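Local coordinates for protein dermonecrotic toxin (Pasteurella multocida, PDB 2EBF) that acts as a mitogenic toxin that induces bone resorption and is associated with severe atrophic rhinitis in pigs, this chain being its C-terminal region, at residues E269-S278 with T426-G437. Numbering follows the deposited sequence.
Sequences EMFYSISPYS and TLDAMLFNLDKG
Ser273 sits against Met430, their CA atoms 4.5 Å apart, where the helix of 269-273 passes the helix of 426-434 at 57°. The loop 274-278 then runs on along the second helix to its C-terminal end. There Lys436, with positive phi, is the C-prime residue of a Schellman motif, and Gly437 N bonds back to Phe432 O. The Tyr277 ring lies over this turn. Lys436 CA stands 3.8 Å from the centroid of the Tyr277 ring, a CH-pi contact. Lys436 CB and CG follow the same ring, CG 3.6 Å from Tyr277 CZ. At the other end, Ser273 CB packs on Met430 CG and on Ala429 CB. Ser273 OG donates back to Glu269 O, four residues earlier. Met430 stretches out until CE is 3.8 Å from Glu269 O. Asn433 lies between Tyr272 O and the serines Ser275 and Ser278. Ser275 OG accepts from Tyr277 N in an ST turn. A water donates to both Tyr272 O and Met430 O. The contact joins two helices of the C2 region, with Met430 also touching Val410 of helix 407-418. Packing and water thus tie residues 272-273 to helix 426-434, while Tyr277 fixes the loop to its Schellman end.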
loop_
_atom_site.group_PDB
_atom_site.type_symbol
_atom_site.label_atom_id
_atom_site.label_comp_id
_atom_site.label_asym_id
_atom_site.label_seq_id
_atom_site.Cartn_x
_atom_site.Cartn_y
_atom_site.Cartn_z
ATOM N N GLU A 269 20.396 -8.299 -2.411
ATOM C CA GLU A 269 21.123 -8.881 -3.528
ATOM C C GLU A 269 22.434 -9.503 -3.046
ATOM O O GLU A 269 22.762 -10.645 -3.389
ATOM C CB GLU A 269 21.409 -7.830 -4.594
ATOM C CG GLU A 269 22.339 -8.337 -5.691
ATOM C CD GLU A 269 22.711 -7.281 -6.694
ATOM O OE1 GLU A 269 23.619 -7.538 -7.507
ATOM O OE2 GLU A 269 22.104 -6.194 -6.682
ATOM N N MET A 270 23.178 -8.747 -2.245
ATOM C CA MET A 270 24.439 -9.228 -1.703
ATOM C C MET A 270 24.246 -10.418 -0.772
ATOM O O MET A 270 24.985 -11.399 -0.862
ATOM C CB MET A 270 25.172 -8.104 -0.982
ATOM C CG MET A 270 25.606 -7.000 -1.903
ATOM S SD MET A 270 26.758 -5.916 -1.057
ATOM C CE MET A 270 27.209 -4.822 -2.394
ATOM N N PHE A 271 23.246 -10.339 0.101
ATOM C CA PHE A 271 22.982 -11.395 1.076
ATOM C C PHE A 271 22.712 -12.756 0.433
ATOM O O PHE A 271 23.165 -13.785 0.941
ATOM C CB PHE A 271 21.815 -11.017 1.985
ATOM C CG PHE A 271 21.501 -12.049 3.033
ATOM C CD1 PHE A 271 22.079 -11.971 4.297
ATOM C CD2 PHE A 271 20.633 -13.100 2.757
ATOM C CE1 PHE A 271 21.793 -12.921 5.273
ATOM C CE2 PHE A 271 20.339 -14.060 3.726
ATOM C CZ PHE A 271 20.924 -13.966 4.990
ATOM N N TYR A 272 21.970 -12.756 -0.671
ATOM C CA TYR A 272 21.580 -14.009 -1.329
ATOM C C TYR A 272 22.578 -14.501 -2.377
ATOM O O TYR A 272 22.471 -15.632 -2.849
ATOM C CB TYR A 272 20.156 -13.902 -1.903
ATOM C CG TYR A 272 19.095 -14.040 -0.833
ATOM C CD1 TYR A 272 18.301 -12.950 -0.446
ATOM C CD2 TYR A 272 18.910 -15.256 -0.176
ATOM C CE1 TYR A 272 17.336 -13.091 0.558
ATOM C CE2 TYR A 272 17.957 -15.400 0.826
ATOM C CZ TYR A 272 17.175 -14.318 1.188
ATOM O OH TYR A 272 16.236 -14.494 2.177
ATOM N N SER A 273 23.551 -13.665 -2.721
ATOM C CA SER A 273 24.597 -14.048 -3.665
ATOM C C SER A 273 25.984 -14.194 -3.019
ATOM O O SER A 273 26.929 -14.633 -3.678
ATOM C CB SER A 273 24.649 -13.075 -4.858
ATOM O OG SER A 273 24.947 -11.750 -4.438
ATOM N N ILE A 274 26.103 -13.839 -1.738
ATOM C CA ILE A 274 27.395 -13.885 -1.042
ATOM C C ILE A 274 27.315 -14.642 0.293
ATOM O O ILE A 274 26.653 -14.195 1.234
ATOM C CB ILE A 274 27.996 -12.462 -0.846
ATOM C CG1 ILE A 274 28.252 -11.790 -2.201
ATOM C CG2 ILE A 274 29.281 -12.521 -0.032
ATOM C CD1 ILE A 274 28.437 -10.278 -2.134
ATOM N N SER A 275 27.993 -15.793 0.353
ATOM C CA SER A 275 28.049 -16.634 1.557
ATOM C C SER A 275 29.138 -17.704 1.396
ATOM O O SER A 275 29.726 -17.811 0.320
ATOM C CB SER A 275 26.695 -17.300 1.817
ATOM O OG SER A 275 26.555 -18.465 1.027
ATOM N N PRO A 276 29.414 -18.499 2.457
ATOM C CA PRO A 276 30.352 -19.623 2.298
ATOM C C PRO A 276 29.979 -20.590 1.167
ATOM O O PRO A 276 30.869 -21.215 0.586
ATOM C CB PRO A 276 30.296 -20.339 3.659
ATOM C CG PRO A 276 29.073 -19.795 4.355
ATOM C CD PRO A 276 28.929 -18.398 3.847
ATOM N N TYR A 277 28.684 -20.692 0.852
ATOM C CA TYR A 277 28.201 -21.582 -0.213
ATOM C C TYR A 277 28.681 -21.165 -1.600
ATOM O O TYR A 277 28.924 -22.017 -2.457
ATOM C CB TYR A 277 26.673 -21.648 -0.227
ATOM C CG TYR A 277 26.037 -22.203 1.023
ATOM C CD1 TYR A 277 25.002 -21.514 1.655
ATOM C CD2 TYR A 277 26.451 -23.420 1.568
ATOM C CE1 TYR A 277 24.394 -22.019 2.801
ATOM C CE2 TYR A 277 25.850 -23.934 2.718
ATOM C CZ TYR A 277 24.826 -23.226 3.327
ATOM O OH TYR A 277 24.223 -23.721 4.462
ATOM N N SER A 278 28.798 -19.859 -1.819
ATOM C CA SER A 278 29.195 -19.317 -3.117
ATOM C C SER A 278 30.605 -18.738 -3.089
ATOM O O SER A 278 31.175 -18.424 -4.137
ATOM C CB SER A 278 28.205 -18.238 -3.565
ATOM O OG SER A 278 28.168 -17.172 -2.636
ATOM N N THR A 426 25.707 -13.370 -11.175
ATOM C CA THR A 426 24.878 -13.149 -9.977
ATOM C C THR A 426 23.863 -14.274 -9.800
ATOM O O THR A 426 23.737 -14.848 -8.714
ATOM C CB THR A 426 24.163 -11.784 -10.016
ATOM O OG1 THR A 426 25.139 -10.749 -10.179
ATOM C CG2 THR A 426 23.386 -11.536 -8.722
ATOM N N LEU A 427 23.162 -14.599 -10.880
ATOM C CA LEU A 427 22.296 -15.776 -10.925
ATOM C C LEU A 427 23.038 -17.043 -10.463
ATOM O O LEU A 427 22.563 -17.766 -9.574
ATOM C CB LEU A 427 21.723 -15.948 -12.339
ATOM C CG LEU A 427 20.832 -17.166 -12.646
ATOM C CD1 LEU A 427 19.586 -17.183 -11.757
ATOM C CD2 LEU A 427 20.457 -17.215 -14.126
ATOM N N ASP A 428 24.217 -17.282 -11.041
ATOM C CA ASP A 428 25.041 -18.447 -10.715
ATOM C C ASP A 428 25.364 -18.498 -9.224
ATOM O O ASP A 428 25.201 -19.542 -8.581
ATOM C CB ASP A 428 26.331 -18.427 -11.551
ATOM C CG ASP A 428 27.135 -19.714 -11.435
ATOM O OD1 ASP A 428 26.536 -20.814 -11.380
ATOM O OD2 ASP A 428 28.380 -19.626 -11.406
ATOM N N ALA A 429 25.802 -17.364 -8.678
ATOM C CA ALA A 429 26.100 -17.249 -7.256
ATOM C C ALA A 429 24.858 -17.520 -6.419
ATOM O O ALA A 429 24.918 -18.229 -5.405
ATOM C CB ALA A 429 26.648 -15.868 -6.942
ATOM N N MET A 430 23.730 -16.956 -6.849
ATOM C CA MET A 430 22.470 -17.150 -6.133
ATOM C C MET A 430 22.044 -18.622 -6.142
ATOM O O MET A 430 21.583 -19.148 -5.115
ATOM C CB MET A 430 21.377 -16.234 -6.690
ATOM C CG MET A 430 21.571 -14.758 -6.329
ATOM S SD MET A 430 20.091 -13.796 -6.688
ATOM C CE MET A 430 20.546 -12.157 -6.130
ATOM N N LEU A 431 22.232 -19.291 -7.278
ATOM C CA LEU A 431 21.970 -20.738 -7.365
ATOM C C LEU A 431 22.837 -21.551 -6.407
ATOM O O LEU A 431 22.334 -22.458 -5.739
ATOM C CB LEU A 431 22.122 -21.262 -8.797
ATOM C CG LEU A 431 21.108 -20.774 -9.843
ATOM C CD1 LEU A 431 21.528 -21.214 -11.236
ATOM C CD2 LEU A 431 19.678 -21.234 -9.541
ATOM N N PHE A 432 24.128 -21.217 -6.326
ATOM C CA PHE A 432 25.028 -21.868 -5.372
ATOM C C PHE A 432 24.519 -21.748 -3.951
ATOM O O PHE A 432 24.576 -22.709 -3.181
ATOM C CB PHE A 432 26.445 -21.291 -5.450
ATOM C CG PHE A 432 27.335 -22.014 -6.403
ATOM C CD1 PHE A 432 28.007 -21.325 -7.400
ATOM C CD2 PHE A 432 27.485 -23.397 -6.319
ATOM C CE1 PHE A 432 28.837 -21.996 -8.293
ATOM C CE2 PHE A 432 28.308 -24.085 -7.212
ATOM C CZ PHE A 432 28.993 -23.378 -8.196
ATOM N N ASN A 433 24.028 -20.557 -3.609
ATOM C CA ASN A 433 23.449 -20.318 -2.304
ATOM C C ASN A 433 22.206 -21.152 -2.056
ATOM O O ASN A 433 22.096 -21.806 -1.017
ATOM C CB ASN A 433 23.146 -18.840 -2.130
ATOM C CG ASN A 433 24.344 -18.073 -1.673
ATOM O OD1 ASN A 433 25.210 -17.703 -2.468
ATOM N ND2 ASN A 433 24.414 -17.833 -0.375
ATOM N N LEU A 434 21.278 -21.128 -3.015
ATOM C CA LEU A 434 20.065 -21.946 -2.965
ATOM C C LEU A 434 20.349 -23.441 -2.837
ATOM O O LEU A 434 19.679 -24.144 -2.075
ATOM C CB LEU A 434 19.201 -21.699 -4.206
ATOM C CG LEU A 434 18.361 -20.424 -4.269
ATOM C CD1 LEU A 434 17.581 -20.368 -5.573
ATOM C CD2 LEU A 434 17.418 -20.330 -3.064
ATOM N N ASP A 435 21.337 -23.921 -3.590
ATOM C CA ASP A 435 21.688 -25.338 -3.603
ATOM C C ASP A 435 22.713 -25.709 -2.527
ATOM O O ASP A 435 23.287 -26.801 -2.562
ATOM C CB ASP A 435 22.177 -25.749 -4.998
ATOM C CG ASP A 435 21.041 -25.863 -6.010
ATOM O OD1 ASP A 435 21.285 -25.640 -7.215
ATOM O OD2 ASP A 435 19.905 -26.177 -5.600
ATOM N N LYS A 436 22.916 -24.806 -1.564
ATOM C CA LYS A 436 23.905 -24.980 -0.495
ATOM C C LYS A 436 25.294 -25.387 -1.013
ATOM O O LYS A 436 25.954 -26.254 -0.431
ATOM C CB LYS A 436 23.407 -25.976 0.563
ATOM C CG LYS A 436 22.502 -25.380 1.627
ATOM C CD LYS A 436 21.037 -25.613 1.335
ATOM C CE LYS A 436 20.172 -25.081 2.480
ATOM N NZ LYS A 436 18.752 -25.545 2.390
ATOM N N GLY A 437 25.721 -24.768 -2.112
ATOM C CA GLY A 437 27.038 -25.027 -2.700
ATOM C C GLY A 437 27.149 -26.303 -3.516
ATOM O O GLY A 437 28.210 -26.595 -4.078
HETATM O O HOH W 1 20.290 -17.306 -3.319
#